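Long-range contact in aldose-aldose oxidoreductase (Caulobacter crescentus, PDB 5A04), which probably catalyses NADP(H)-dependent transfer of reducing equivalents from one aldose sugar to another, using a dinucleotide bound mainly at a Rossmann-fold domain: residues G130-F135 with S294-H299. Sequence-based numbering, arbitrary orientation.
Sequences GYRSRF and SAQLDH. With NDP (NADPH dihydro-nicotinamide-adenine-dinucleotide phosphate), chain G.
Ala-295 opens the contact: its CB lies 3.8 Å from Phe-135 CB, and its carbonyl O sits over one face of the Phe-135 ring. Gln-296 shares that face through a CH-pi contact, its CA 4.1 Å from the ring centroid and 17° off the ring normal. With CG anti to its backbone N (chi1 177°) and an extended chain, Gln-296 carries its amide to the 130-132 turn, where OE1 packs 3.2 Å from Arg-132 CB; the nearby Arg-132 N is too poorly angled to bond, and NE2 is hydrogen-bonded to Tyr-78 OH. Arg-132 sends its guanidinium away from segment 294-299 to the cofactor: NE, 2.8 Å from NDP O7N, and NH2 both donate to this carboxamide oxygen, NH1 hydrogen-bonds Gln-292 OE1 and Thr-265 O, and the side chain also touches the bound glucose. One turn on, His-299 CG meets Phe-135 CE1 at 3.5 Å, the ring planes oblique at 50°; His-299 NE2 is hydrogen-bonded to Ile-311 N. A serine in place of Phe-135 would probably leave Ala-295, Gln-296 CA and His-299 facing a gap. Helix 292-306 thus backs the linker from Rossmann edge strand 127-129, whose Met-128 touches Phe-135, Gln-296 and His-299, to helix 137-147.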
# COMPACT_ATOMS: atom_id res chain seq x y z
N GLY A 130 11.51 18.94 -12.58
CA GLY A 130 11.60 19.31 -11.17
C GLY A 130 11.26 18.20 -10.19
O GLY A 130 10.36 18.35 -9.37
N TYR A 131 12.00 17.09 -10.26
CA TYR A 131 11.82 16.02 -9.28
C TYR A 131 12.71 16.27 -8.05
O TYR A 131 13.73 15.60 -7.85
CB TYR A 131 12.12 14.65 -9.91
CG TYR A 131 11.11 14.20 -10.96
CD1 TYR A 131 9.78 13.98 -10.63
CD2 TYR A 131 11.50 13.97 -12.28
CE1 TYR A 131 8.85 13.55 -11.60
CE2 TYR A 131 10.58 13.54 -13.25
CZ TYR A 131 9.27 13.33 -12.89
OH TYR A 131 8.37 12.89 -13.83
N ARG A 132 12.29 17.22 -7.23
CA ARG A 132 13.09 17.69 -6.10
C ARG A 132 13.42 16.59 -5.09
O ARG A 132 14.42 16.69 -4.37
CB ARG A 132 12.36 18.83 -5.39
CG ARG A 132 10.92 18.51 -5.03
CD ARG A 132 10.29 19.58 -4.14
NE ARG A 132 8.87 19.30 -3.98
CZ ARG A 132 8.36 18.44 -3.11
NH1 ARG A 132 9.15 17.80 -2.24
NH2 ARG A 132 7.05 18.23 -3.09
N SER A 133 12.60 15.54 -5.03
CA SER A 133 12.82 14.49 -4.04
C SER A 133 14.17 13.79 -4.24
O SER A 133 14.70 13.22 -3.30
CB SER A 133 11.69 13.46 -4.07
OG SER A 133 10.46 14.07 -3.70
N ARG A 134 14.71 13.84 -5.45
CA ARG A 134 16.01 13.22 -5.72
C ARG A 134 17.15 13.98 -5.05
O ARG A 134 18.28 13.53 -5.06
CB ARG A 134 16.27 13.12 -7.22
CG ARG A 134 15.25 12.22 -7.97
CD ARG A 134 15.42 10.73 -7.61
NE ARG A 134 16.75 10.24 -7.94
CZ ARG A 134 17.10 9.79 -9.14
NH1 ARG A 134 16.20 9.75 -10.13
NH2 ARG A 134 18.34 9.36 -9.36
N PHE A 135 16.83 15.14 -4.47
CA PHE A 135 17.82 15.98 -3.79
C PHE A 135 17.53 16.11 -2.30
O PHE A 135 18.17 16.90 -1.61
CB PHE A 135 17.85 17.37 -4.45
CG PHE A 135 18.11 17.29 -5.91
CD1 PHE A 135 19.41 17.15 -6.37
CD2 PHE A 135 17.07 17.27 -6.83
CE1 PHE A 135 19.67 17.02 -7.74
CE2 PHE A 135 17.32 17.14 -8.19
CZ PHE A 135 18.62 17.01 -8.65
N SER A 294 16.90 24.42 -3.23
CA SER A 294 18.15 25.04 -3.65
C SER A 294 19.06 24.03 -4.33
O SER A 294 19.77 24.36 -5.29
CB SER A 294 18.87 25.65 -2.44
OG SER A 294 17.99 26.52 -1.76
N ALA A 295 19.07 22.80 -3.81
CA ALA A 295 19.85 21.73 -4.44
C ALA A 295 19.37 21.42 -5.86
O ALA A 295 20.17 21.16 -6.76
CB ALA A 295 19.80 20.48 -3.58
N GLN A 296 18.06 21.43 -6.05
CA GLN A 296 17.50 21.16 -7.38
C GLN A 296 17.93 22.25 -8.35
O GLN A 296 18.39 21.97 -9.46
CB GLN A 296 15.96 21.06 -7.30
CG GLN A 296 15.30 20.83 -8.67
CD GLN A 296 13.82 21.10 -8.64
OE1 GLN A 296 13.05 20.29 -8.15
NE2 GLN A 296 13.40 22.25 -9.18
N LEU A 297 17.81 23.51 -7.91
CA LEU A 297 18.18 24.65 -8.74
C LEU A 297 19.66 24.59 -9.10
O LEU A 297 20.04 24.77 -10.26
CB LEU A 297 17.86 25.97 -8.02
CG LEU A 297 16.37 26.27 -7.77
CD1 LEU A 297 16.18 27.38 -6.74
CD2 LEU A 297 15.68 26.64 -9.07
N ASP A 298 20.51 24.34 -8.10
CA ASP A 298 21.94 24.29 -8.34
C ASP A 298 22.35 23.11 -9.21
O ASP A 298 23.34 23.19 -9.93
CB ASP A 298 22.72 24.24 -7.02
CG ASP A 298 23.00 25.64 -6.45
OD1 ASP A 298 22.81 26.66 -7.15
OD2 ASP A 298 23.43 25.70 -5.28
N HIS A 299 21.59 22.01 -9.17
CA HIS A 299 21.96 20.85 -9.98
C HIS A 299 21.97 21.21 -11.46
O HIS A 299 22.92 20.86 -12.17
CB HIS A 299 21.00 19.68 -9.75
CG HIS A 299 21.40 18.43 -10.49
ND1 HIS A 299 22.54 17.72 -10.19
CD2 HIS A 299 20.80 17.77 -11.51
CE1 HIS A 299 22.63 16.67 -10.99
NE2 HIS A 299 21.59 16.69 -11.81
PA NDP G . -0.76 27.98 -9.35
O1A NDP G . -2.13 27.94 -9.92
O2A NDP G . -0.59 28.33 -7.90
O5B NDP G . 0.20 29.00 -10.22
C5B NDP G . 0.05 28.70 -11.58
C4B NDP G . 0.56 29.96 -12.31
O4B NDP G . 0.76 29.69 -13.70
C3B NDP G . -0.50 31.08 -12.22
O3B NDP G . -0.34 31.82 -11.04
C2B NDP G . -0.07 31.97 -13.39
O2B NDP G . 0.96 32.72 -13.11
C1B NDP G . 0.47 30.88 -14.41
N9A NDP G . -0.49 30.59 -15.48
C8A NDP G . -0.29 30.77 -16.85
N7A NDP G . -1.37 30.45 -17.59
C5A NDP G . -2.32 30.04 -16.65
C6A NDP G . -3.64 29.57 -16.79
N6A NDP G . -4.21 29.46 -18.03
N1A NDP G . -4.39 29.23 -15.70
C2A NDP G . -3.75 29.36 -14.48
N3A NDP G . -2.51 29.78 -14.20
C4A NDP G . -1.79 30.12 -15.32
O3 NDP G . -0.25 26.43 -9.64
PN NDP G . 1.00 25.89 -8.75
O1N NDP G . 2.13 26.83 -8.71
O2N NDP G . 0.56 25.02 -7.59
O5D NDP G . 1.55 24.62 -9.84
C5D NDP G . 2.11 25.11 -11.02
C4D NDP G . 3.04 24.00 -11.58
O4D NDP G . 3.99 23.62 -10.54
C3D NDP G . 2.23 22.69 -11.91
O3D NDP G . 2.82 22.03 -13.05
C2D NDP G . 2.44 21.82 -10.68
O2D NDP G . 2.43 20.44 -10.98
C1D NDP G . 3.90 22.24 -10.28
N1N NDP G . 4.09 22.08 -8.84
C2N NDP G . 5.17 21.35 -8.36
C3N NDP G . 5.36 21.24 -7.02
C7N NDP G . 6.50 20.47 -6.51
O7N NDP G . 6.62 20.19 -5.30
N7N NDP G . 7.47 20.04 -7.41
C4N NDP G . 4.44 21.86 -6.02
C5N NDP G . 3.31 22.58 -6.63
C6N NDP G . 3.17 22.67 -7.95
P2B NDP G . 0.96 34.34 -13.70
O1X NDP G . 0.72 34.09 -15.17
O2X NDP G . -0.19 34.89 -12.91
O3X NDP G . 2.36 34.82 -13.31